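Local coordinates for transcriptional regulator, LuxR family (Burkholderia thailandensis, PDB 3MQQ), which probably regulates transcription by binding DNA through a LuxR-type helix-turn-helix region, the present chain being its PAS domain, at residues 16-21 with 105-110; 25-30 with 40-45; 34-39 with 80-85; 73-78 with 91-96. All blocks are in the same frame, centred on the assembly; numbering follows the deposited sequence. Where two conformers were deposited one is given.

Contact 1: 16-21 with 105-110; sequences LVLSRD and AGVWTF. With NA (sodium ion), chain K.
Ser19 reaches past the edge of the Trp108 indole, its OG 3.3 Å from Trp108 CD1 and close to the ring plane. The serine torsion (chi1 73°) sets OG between its own backbone N and carbonyl carbon, and from there the hydroxyl meets a sodium ion and gives a weak hydrogen bond to Gly106 O. The Ser19 OG to sodium distance is 2.8 Å; a water and the carbonyl oxygens of Leu103 and Ala104 also bind the ion. Further along the same face, Val17 sends CG2 to Phe110, 3.6 Å from CE2, at an oblique approach. Val17 CG1 stands anti to the backbone N (chi1 166°), which leaves CG2 beside that N and turned to the phenyl ring. Phe47 meets Trp108 edge to face and also touches Val17 and Ser19. Leu16, Leu18, Val107 and Thr109 occupy the other face, where Leu16 CD2 lies alongside Thr109 CG2 at 3.7 Å; Ala8, Leu11 and Ile14 of the second subunit pack there. Two hydrogen-bonded pairs join the backbones: Val17 with Trp108, and Ser19 with Gly106, where Ser19 N to Gly106 O is almost perfectly straight (2.9 Å, 179°). Such antiparallel pairing of the first strand with the last, in strand order 2-1-5-4-3, is the arrangement of a PAS-fold sheet.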
# COMPACT_ATOMS: atom_id res chain seq x y z
N LEU B 16 -4.77 4.84 2.92
CA LEU B 16 -3.68 5.01 3.91
C LEU B 16 -4.19 5.75 5.12
O LEU B 16 -5.05 6.66 5.03
CB LEU B 16 -2.52 5.83 3.33
CG LEU B 16 -1.81 5.24 2.13
CD1 LEU B 16 -0.81 6.25 1.61
CD2 LEU B 16 -1.13 3.94 2.50
N VAL B 17 -3.64 5.41 6.29
CA VAL B 17 -4.03 6.06 7.56
C VAL B 17 -2.79 6.31 8.36
O VAL B 17 -1.95 5.42 8.48
CB VAL B 17 -4.98 5.16 8.44
CG1 VAL B 17 -5.09 5.69 9.90
CG2 VAL B 17 -6.36 5.01 7.81
N LEU B 18 -2.67 7.52 8.92
CA LEU B 18 -1.74 7.80 10.02
C LEU B 18 -2.56 7.70 11.30
O LEU B 18 -3.54 8.42 11.45
CB LEU B 18 -1.10 9.20 9.87
CG LEU B 18 -0.59 9.52 8.47
CD1 LEU B 18 0.05 10.94 8.43
CD2 LEU B 18 0.44 8.45 8.05
N SER B 19 -2.23 6.74 12.17
CA SER B 19 -3.08 6.44 13.34
C SER B 19 -2.37 6.84 14.64
O SER B 19 -1.15 7.15 14.67
CB SER B 19 -3.42 4.96 13.39
OG SER B 19 -2.25 4.20 13.77
N ARG B 20 -3.16 6.86 15.70
CA ARG B 20 -2.64 6.97 17.07
C ARG B 20 -3.70 6.39 17.98
O ARG B 20 -4.86 6.79 17.92
CB ARG B 20 -2.30 8.43 17.42
CG ARG B 20 -1.68 8.60 18.77
CD ARG B 20 -0.79 9.84 18.80
NE ARG B 20 -1.50 11.13 18.75
CZ ARG B 20 -2.75 11.37 19.18
NH1 ARG B 20 -3.24 12.60 19.09
NH2 ARG B 20 -3.51 10.41 19.68
N ASP B 21 -3.29 5.41 18.80
CA ASP B 21 -4.20 4.70 19.71
C ASP B 21 -5.51 4.22 19.05
O ASP B 21 -6.61 4.35 19.62
CB ASP B 21 -4.46 5.56 20.94
CG ASP B 21 -3.18 5.98 21.62
OD1 ASP B 21 -2.18 5.22 21.56
OD2 ASP B 21 -3.16 7.07 22.21
N ALA B 105 0.98 5.13 17.79
CA ALA B 105 1.15 5.74 16.47
C ALA B 105 1.62 4.71 15.44
O ALA B 105 2.49 3.89 15.72
CB ALA B 105 2.13 6.92 16.52
N GLY B 106 1.01 4.73 14.26
CA GLY B 106 1.52 3.89 13.19
C GLY B 106 0.98 4.29 11.83
O GLY B 106 0.18 5.21 11.72
N VAL B 107 1.48 3.59 10.81
CA VAL B 107 0.99 3.75 9.43
C VAL B 107 0.25 2.46 9.06
O VAL B 107 0.78 1.37 9.20
CB VAL B 107 2.15 4.07 8.43
CG1 VAL B 107 1.62 4.50 7.04
CG2 VAL B 107 3.02 5.18 8.97
N TRP B 108 -0.97 2.61 8.54
CA TRP B 108 -1.84 1.48 8.19
C TRP B 108 -2.34 1.62 6.76
O TRP B 108 -2.59 2.73 6.32
CB TRP B 108 -3.03 1.43 9.14
CG TRP B 108 -2.58 1.02 10.52
CD1 TRP B 108 -2.07 1.83 11.51
CD2 TRP B 108 -2.57 -0.30 11.02
NE1 TRP B 108 -1.74 1.07 12.61
CE2 TRP B 108 -2.05 -0.24 12.34
CE3 TRP B 108 -2.96 -1.53 10.49
CZ2 TRP B 108 -1.91 -1.38 13.14
CZ3 TRP B 108 -2.81 -2.67 11.30
CH2 TRP B 108 -2.29 -2.58 12.60
N THR B 109 -2.46 0.48 6.07
CA THR B 109 -2.91 0.46 4.68
C THR B 109 -4.14 -0.39 4.58
O THR B 109 -4.28 -1.36 5.31
CB THR B 109 -1.84 -0.08 3.66
OG1 THR B 109 -1.71 -1.50 3.79
CG2 THR B 109 -0.46 0.57 3.83
N PHE B 110 -5.02 -0.05 3.63
CA PHE B 110 -6.28 -0.79 3.43
C PHE B 110 -6.50 -0.95 1.93
O PHE B 110 -6.36 0.01 1.21
CB PHE B 110 -7.43 0.05 3.98
CG PHE B 110 -7.36 0.27 5.46
CD1 PHE B 110 -8.14 -0.49 6.32
CD2 PHE B 110 -6.49 1.22 6.00
CE1 PHE B 110 -8.02 -0.32 7.71
CE2 PHE B 110 -6.41 1.39 7.38
CZ PHE B 110 -7.16 0.63 8.22
NA NA K . -2.99 3.17 16.20
O HOH W 1 -3.95 0.79 15.35

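Contact 2: 25-30 with 40-45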
# COMPACT_ATOMS: atom_id res chain seq x y z
N GLU B 25 -5.83 9.61 12.53
CA GLU B 25 -5.42 11.01 12.65
C GLU B 25 -5.37 11.70 11.28
O GLU B 25 -5.61 12.91 11.17
CB GLU B 25 -4.09 11.15 13.39
CG GLU B 25 -4.07 10.44 14.73
CD GLU B 25 -4.78 11.22 15.81
OE1 GLU B 25 -4.09 11.87 16.60
OE2 GLU B 25 -6.03 11.20 15.86
N ASP B 26 -5.06 10.91 10.24
CA ASP B 26 -5.09 11.43 8.88
C ASP B 26 -5.35 10.26 7.97
O ASP B 26 -5.05 9.12 8.32
CB ASP B 26 -3.78 12.14 8.53
CG ASP B 26 -3.88 13.03 7.30
OD1 ASP B 26 -4.99 13.23 6.75
OD2 ASP B 26 -2.83 13.57 6.89
N CYS B 27 -5.94 10.54 6.81
CA CYS B 27 -6.18 9.49 5.84
C CYS B 27 -6.29 10.11 4.46
O CYS B 27 -6.39 11.35 4.30
CB CYS B 27 -7.45 8.65 6.18
SG CYS B 27 -9.05 9.51 5.87
N ASN B 28 -6.26 9.26 3.46
CA ASN B 28 -6.40 9.74 2.10
C ASN B 28 -7.79 9.51 1.51
O ASN B 28 -8.67 8.84 2.13
CB ASN B 28 -5.27 9.18 1.18
CG ASN B 28 -5.31 7.67 1.03
OD1 ASN B 28 -6.21 6.97 1.51
ND2 ASN B 28 -4.30 7.15 0.33
N ASP B 29 -7.98 10.04 0.29
CA ASP B 29 -9.27 9.93 -0.41
C ASP B 29 -9.60 8.47 -0.73
O ASP B 29 -10.77 8.10 -0.72
CB ASP B 29 -9.31 10.81 -1.68
CG ASP B 29 -9.72 12.25 -1.39
OD1 ASP B 29 -10.13 12.57 -0.26
OD2 ASP B 29 -9.67 13.08 -2.32
N GLU B 30 -8.59 7.63 -1.01
CA GLU B 30 -8.87 6.23 -1.29
C GLU B 30 -9.52 5.53 -0.10
O GLU B 30 -10.44 4.69 -0.30
CB GLU B 30 -7.62 5.47 -1.77
CG GLU B 30 -7.85 3.99 -2.25
CD GLU B 30 -8.86 3.84 -3.37
OE1 GLU B 30 -8.97 4.74 -4.21
OE2 GLU B 30 -9.54 2.77 -3.42
N ALA B 40 -13.54 13.75 5.95
CA ALA B 40 -14.01 14.42 7.16
C ALA B 40 -14.75 13.47 8.10
O ALA B 40 -14.72 13.66 9.31
CB ALA B 40 -14.90 15.60 6.81
N ASP B 41 -15.41 12.45 7.55
CA ASP B 41 -16.12 11.46 8.38
C ASP B 41 -15.15 10.54 9.14
O ASP B 41 -15.51 9.96 10.15
CB ASP B 41 -17.09 10.60 7.57
CG ASP B 41 -18.23 11.41 6.95
OD1 ASP B 41 -18.86 12.24 7.66
OD2 ASP B 41 -18.51 11.22 5.75
N LEU B 42 -13.91 10.44 8.65
CA LEU B 42 -12.95 9.48 9.18
C LEU B 42 -11.92 10.12 10.09
O LEU B 42 -11.37 9.45 10.97
CB LEU B 42 -12.27 8.69 8.05
CG LEU B 42 -13.21 7.72 7.32
CD1 LEU B 42 -12.67 7.33 5.97
CD2 LEU B 42 -13.39 6.50 8.21
N ILE B 43 -11.61 11.38 9.86
CA ILE B 43 -10.63 12.07 10.69
C ILE B 43 -11.09 12.15 12.14
O ILE B 43 -12.13 12.74 12.47
CB ILE B 43 -10.32 13.46 10.15
CG1 ILE B 43 -9.81 13.36 8.71
CG2 ILE B 43 -9.33 14.19 11.07
CD1 ILE B 43 -8.53 12.59 8.56
N GLY B 44 -10.30 11.55 13.02
CA GLY B 44 -10.60 11.55 14.45
C GLY B 44 -11.59 10.47 14.79
O GLY B 44 -12.15 10.48 15.87
N ARG B 45 -11.82 9.54 13.87
CA ARG B 45 -12.68 8.39 14.11
C ARG B 45 -11.89 7.19 14.62
O ARG B 45 -10.82 6.88 14.06
CB ARG B 45 -13.44 8.03 12.80
CG ARG B 45 -14.69 7.21 13.02
CD ARG B 45 -15.84 8.05 13.62
NE ARG B 45 -16.50 8.81 12.58
CZ ARG B 45 -17.78 9.16 12.57
NH1 ARG B 45 -18.62 8.82 13.56
NH2 ARG B 45 -18.25 9.87 11.55
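Ile43 lays its CD1 methyl against the backbone of the strand end at Asp26 and Cys27, and between the two segments the contact is apolar. CD1 is 3.6 Å from Asp26 CA and 3.7 Å from Cys27 N, while CG2 rests on the carbonyl oxygen of Glu25. With CG1 anti to the carbonyl carbon (chi1 -58°), the bend at chi2 (-62°) turns CD1 toward the strand. Cys27 answers with sulfur: its SG is 4.0 Å from Leu42 CB and 4.1 Å from Ile43 CD1. Hydrogen bonds lie within the segments or go to neighbouring residues. A type II turn from Leu42 to Arg45 carries Gly44 at positive phi, and Arg45 folds back so that NE and NH2 both grip the single carbonyl oxygen of Asp41, which lies in the guanidinium plane. The NE bond, 2.9 Å to Asp41 O, comes nearly along the C=O axis. Gly44 and Arg45 form backbone bonds with Ile24, tying the turn to strand 23-27. Asn28, at the N-cap of the following helix, accepts from Leu31 N through OD1. The acids find their polar partners outside the two segments: Glu25 pairs with Arg20, and Asp26 OD2 bonds to Tyr5 OH of the second subunit. The chemistry implies methyl and sulfur contacts between the segments, a polar link beside them at Ile24, and a turn shaped by its own backbone and arginine bonds.

Contact 3: 34-39 with 80-85. With EOH (ethanol), chain I.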
# COMPACT_ATOMS: atom_id res chain seq x y z
N ILE B 34 -13.14 3.63 -0.14
CA ILE B 34 -13.37 2.24 0.27
C ILE B 34 -14.54 2.18 1.25
O ILE B 34 -15.42 1.31 1.12
CB ILE B 34 -12.11 1.62 0.92
CG1 ILE B 34 -10.96 1.50 -0.10
CG2 ILE B 34 -12.45 0.27 1.56
CD1 ILE B 34 -9.58 1.25 0.54
N PHE B 35 -14.55 3.11 2.19
CA PHE B 35 -15.57 3.10 3.25
C PHE B 35 -16.83 3.92 2.94
O PHE B 35 -17.68 4.11 3.80
CB PHE B 35 -14.93 3.42 4.61
CG PHE B 35 -14.10 2.29 5.13
CD1 PHE B 35 -14.70 1.22 5.78
CD2 PHE B 35 -12.73 2.25 4.87
CE1 PHE B 35 -13.92 0.14 6.23
CE2 PHE B 35 -11.95 1.20 5.33
CZ PHE B 35 -12.56 0.13 5.99
N ARG B 36 -16.93 4.35 1.68
CA ARG B 36 -18.09 5.08 1.16
C ARG B 36 -18.50 6.27 2.01
O ARG B 36 -19.70 6.44 2.33
CB ARG B 36 -19.29 4.13 0.99
CG ARG B 36 -18.99 2.81 0.32
CD ARG B 36 -18.60 2.93 -1.16
NE ARG B 36 -18.62 1.64 -1.86
CZ ARG B 36 -17.55 1.02 -2.34
NH1 ARG B 36 -16.34 1.56 -2.24
NH2 ARG B 36 -17.69 -0.15 -2.96
N CYS B 37 -17.53 7.11 2.36
CA CYS B 37 -17.80 8.33 3.12
C CYS B 37 -16.83 9.43 2.71
O CYS B 37 -16.08 9.26 1.75
CB CYS B 37 -17.68 8.05 4.61
SG CYS B 37 -16.06 7.41 5.06
N ALA B 38 -16.86 10.55 3.42
CA ALA B 38 -15.88 11.63 3.21
C ALA B 38 -14.69 11.49 4.14
O ALA B 38 -14.81 10.90 5.22
CB ALA B 38 -16.53 12.96 3.42
N ARG B 39 -13.55 12.04 3.75
CA ARG B 39 -12.39 12.05 4.65
C ARG B 39 -12.75 12.68 5.99
O ARG B 39 -12.34 12.19 7.04
CB ARG B 39 -11.23 12.84 4.03
CG ARG B 39 -10.45 12.14 2.93
CD ARG B 39 -9.17 12.95 2.61
NE ARG B 39 -8.44 13.35 3.82
CZ ARG B 39 -8.02 14.58 4.08
NH1 ARG B 39 -8.23 15.57 3.22
NH2 ARG B 39 -7.38 14.83 5.22
N MSE B 80 -14.44 -6.08 6.85
CA MSE B 80 -14.71 -4.77 7.40
C MSE B 80 -16.07 -4.28 6.95
O MSE B 80 -16.75 -4.96 6.20
CB MSE B 80 -13.58 -3.79 7.00
CG MSE B 80 -12.20 -4.32 7.45
SE MSE B 80 -11.98 -4.30 9.38
CE MSE B 80 -11.39 -2.46 9.59
N LYS B 81 -16.46 -3.11 7.45
CA LYS B 81 -17.79 -2.54 7.26
C LYS B 81 -17.75 -1.13 6.65
O LYS B 81 -17.24 -0.18 7.26
CB LYS B 81 -18.51 -2.49 8.62
CG LYS B 81 -19.99 -2.13 8.51
CD LYS B 81 -20.67 -2.22 9.86
CE LYS B 81 -20.26 -1.06 10.75
NZ LYS B 81 -20.24 0.18 9.94
N ARG B 82 -18.35 -0.98 5.47
CA ARG B 82 -18.50 0.35 4.85
C ARG B 82 -19.53 1.19 5.60
O ARG B 82 -20.40 0.65 6.29
CB ARG B 82 -18.89 0.22 3.36
CG ARG B 82 -18.03 -0.75 2.55
CD ARG B 82 -18.39 -0.71 1.06
NE ARG B 82 -18.00 -1.91 0.31
CZ ARG B 82 -16.81 -2.08 -0.26
NH1 ARG B 82 -15.86 -1.14 -0.14
NH2 ARG B 82 -16.56 -3.19 -0.94
N ALA B 83 -19.42 2.52 5.49
CA ALA B 83 -20.50 3.39 5.95
C ALA B 83 -21.81 2.89 5.32
O ALA B 83 -21.86 2.64 4.11
CB ALA B 83 -20.23 4.85 5.57
N GLY B 84 -22.83 2.71 6.14
CA GLY B 84 -24.11 2.18 5.64
C GLY B 84 -24.25 0.68 5.85
O GLY B 84 -25.31 0.11 5.60
N GLY B 85 -23.17 0.04 6.30
CA GLY B 85 -23.26 -1.35 6.77
C GLY B 85 -22.76 -2.49 5.89
O GLY B 85 -22.62 -3.61 6.37
C1 EOH I . -13.10 1.68 -3.08
C2 EOH I . -12.35 1.76 -4.41
O EOH I . -13.74 0.45 -2.77
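Arg36 lies flat on Arg82, the two guanidinium planes only 12° apart and their centres separated by 3.8 Å. Arg36 NH2 sits over the middle of the Arg82 guanidinium, 3.4 Å from Arg82 CZ, and the aliphatic parts run side by side in the same direction. A bend at chi2 (-68°) carries the Arg36 chain round to this place, whereas Arg82 is extended from CG to NE. Arg82 NH1 also donates to Ile34 O at 2.8 Å, meeting a lone pair in the carbonyl plane and keeping the acceptor in its own guanidinium plane. Beside it Ala83 N bonds to Phe35 O at 2.9 Å, from above the carbonyl plane. The Phe35 ring turns its edge to the next strand, with CD1 3.3 Å from Lys81 O and CE1 touching CB of Met80, which is a selenomethionine. An ethanol, probably from the crystallisation liquor, accepts through its O from Arg36 NH1 at 2.9 Å. Farther out, Glu86 and Asp112 form salt bridges with Arg82, and Phe88 lies against it as a cation-pi partner while meeting Phe35 edge to face. Arg36, at positive phi, is the C-prime residue of the Schellman motif that ends helix 29-34, and its NH1 reaches Ala33 O. The two acids probably offset the like charges, allowing stacked arginines to join a helix end, rich in carbonyl acceptors, to the end of strand 74-81.

Contact 4: 73-78 with 91-96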
# COMPACT_ATOMS: atom_id res chain seq x y z
N SER B 73 5.80 -5.65 12.17
CA SER B 73 4.81 -5.29 11.14
C SER B 73 3.68 -6.30 11.19
O SER B 73 3.79 -7.35 11.83
CB SER B 73 5.43 -5.20 9.74
OG SER B 73 5.65 -6.47 9.16
N TYR B 74 2.59 -5.97 10.50
CA TYR B 74 1.40 -6.79 10.56
C TYR B 74 0.69 -6.74 9.22
O TYR B 74 0.61 -5.70 8.61
CB TYR B 74 0.46 -6.24 11.62
CG TYR B 74 -0.81 -7.04 11.74
CD1 TYR B 74 -0.84 -8.20 12.51
CD2 TYR B 74 -1.96 -6.66 11.04
CE1 TYR B 74 -1.99 -8.95 12.61
CE2 TYR B 74 -3.13 -7.42 11.14
CZ TYR B 74 -3.13 -8.56 11.93
OH TYR B 74 -4.26 -9.31 12.04
N ALA B 75 0.18 -7.89 8.78
CA ALA B 75 -0.67 -7.91 7.61
C ALA B 75 -1.70 -9.02 7.78
O ALA B 75 -1.41 -10.11 8.34
CB ALA B 75 0.15 -8.13 6.32
N ASP B 76 -2.92 -8.72 7.35
CA ASP B 76 -3.92 -9.76 7.22
C ASP B 76 -4.98 -9.44 6.17
O ASP B 76 -4.93 -8.43 5.50
CB ASP B 76 -4.60 -10.05 8.58
CG ASP B 76 -5.56 -8.96 9.00
OD1 ASP B 76 -6.07 -8.23 8.11
OD2 ASP B 76 -5.84 -8.81 10.21
N ASP B 77 -5.92 -10.37 6.01
CA ASP B 77 -7.17 -10.04 5.30
C ASP B 77 -8.27 -10.17 6.33
O ASP B 77 -8.26 -11.13 7.12
CB ASP B 77 -7.41 -11.08 4.21
CG ASP B 77 -6.31 -11.10 3.20
OD1 ASP B 77 -5.93 -10.00 2.73
OD2 ASP B 77 -5.81 -12.20 2.89
N ARG B 78 -9.21 -9.23 6.33
CA ARG B 78 -10.38 -9.39 7.20
C ARG B 78 -11.60 -8.75 6.62
O ARG B 78 -11.53 -7.95 5.70
CB ARG B 78 -10.12 -8.83 8.60
CG ARG B 78 -10.39 -7.34 8.74
CD ARG B 78 -9.29 -6.52 8.07
NE ARG B 78 -8.07 -6.59 8.85
CZ ARG B 78 -7.77 -5.77 9.86
NH1 ARG B 78 -8.61 -4.82 10.24
NH2 ARG B 78 -6.64 -5.93 10.51
N HIS B 91 -7.70 -6.11 2.61
CA HIS B 91 -6.35 -6.49 3.04
C HIS B 91 -5.78 -5.31 3.80
O HIS B 91 -5.86 -4.19 3.34
CB HIS B 91 -5.43 -6.74 1.83
CG HIS B 91 -4.05 -7.19 2.21
ND1 HIS B 91 -2.90 -6.48 1.92
CD2 HIS B 91 -3.64 -8.31 2.85
CE1 HIS B 91 -1.85 -7.14 2.38
NE2 HIS B 91 -2.27 -8.26 2.94
N VAL B 92 -5.24 -5.56 4.99
CA VAL B 92 -4.78 -4.49 5.88
C VAL B 92 -3.34 -4.76 6.27
O VAL B 92 -2.98 -5.88 6.58
CB VAL B 92 -5.65 -4.31 7.16
CG1 VAL B 92 -5.08 -3.16 8.07
CG2 VAL B 92 -7.06 -3.95 6.76
N THR B 93 -2.50 -3.73 6.16
CA THR B 93 -1.12 -3.86 6.66
C THR B 93 -0.83 -2.72 7.61
O THR B 93 -1.43 -1.66 7.51
CB THR B 93 -0.02 -3.94 5.55
OG1 THR B 93 0.32 -2.64 5.04
CG2 THR B 93 -0.40 -4.87 4.39
N GLY B 94 0.09 -2.92 8.54
CA GLY B 94 0.40 -1.84 9.46
C GLY B 94 1.79 -1.95 10.03
O GLY B 94 2.34 -3.03 10.16
N ARG B 95 2.41 -0.79 10.27
CA ARG B 95 3.64 -0.78 11.04
C ARG B 95 3.55 0.29 12.11
O ARG B 95 3.29 1.45 11.81
CB ARG B 95 4.87 -0.53 10.17
CG ARG B 95 6.15 -0.61 11.01
CD ARG B 95 7.39 -0.69 10.18
NE ARG B 95 7.76 -2.06 9.82
CZ ARG B 95 8.10 -2.43 8.59
NH1 ARG B 95 8.45 -3.69 8.36
NH2 ARG B 95 8.09 -1.55 7.60
N ALA B 96 3.83 -0.11 13.34
CA ALA B 96 3.87 0.82 14.48
C ALA B 96 5.17 1.59 14.46
O ALA B 96 6.22 1.05 14.10
CB ALA B 96 3.73 0.06 15.79
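Strands 74-78 and 91-96 run antiparallel as the two arms of a beta hairpin, their axes 4.6 Å apart at closest and 166° between directions. Tyr74 with Gly94 and Asp76 with Val92 are the hydrogen-bonded pairs; Val92 N to Asp76 O, at 2.9 Å, is typical of them. Between them Ala75 faces Thr93, and the Ala75 CB methyl touches Thr93 CG2 at 3.8 Å. On the opposite face of the sheet Arg78 doubles back over Val92. Its first torsion of 86° places CG between the backbone N and carbonyl carbon, and further bends at chi2 and chi3 bring the guanidinium across the valine, whose CG2 lies against one face, 3.5 Å from Arg78 NE. The same group grips Asp76 side-on: NE binds OD1 at 2.7 Å on its syn lone pair, nearly in the guanidinium plane, and NH2 donates to OD2 at 3.0 Å, tilted from that plane. Tyr74 OH also approaches Asp76 OD2, at a doubtfully short distance. Tyr51 OH accepts from Arg78 NH1, while Ile64, Val67 and Met68 of helix 54-71 touch the Tyr74 side chain. At the far end Arg95 passes Ser73 CB; its NE bonds Gly72 O, and NH1 forms a salt bridge with Glu30 of the second subunit. The two-nitrogen salt bridge probably keeps Asp76 ionised, and it fixes the rotation of both the carboxylate and the guanidinium that covers Val92.

In the fold
Contact 1 is the buried centre of the five-stranded sheet, whereas contacts 2, 3 and 4 are partly buried. Contacts 1 and 4 are both antiparallel strand pairings, and their neighbouring strands 106-112 and 87-96 connect them through backbone bonds, with a probable Thr109 to Thr93 hydroxyl bond added. Contact 2 lies on strand 23-27, the outermost strand next to 15-20, and its two segments meet by apolar touches. Contact 3, about 17 Å from contact 1 between centres, ties a helix end to the strand 74-81 that contact 4 also uses, and relies on arginine chemistry. Contacts 1, 2 and 4 reach the second subunit; contact 3 does not.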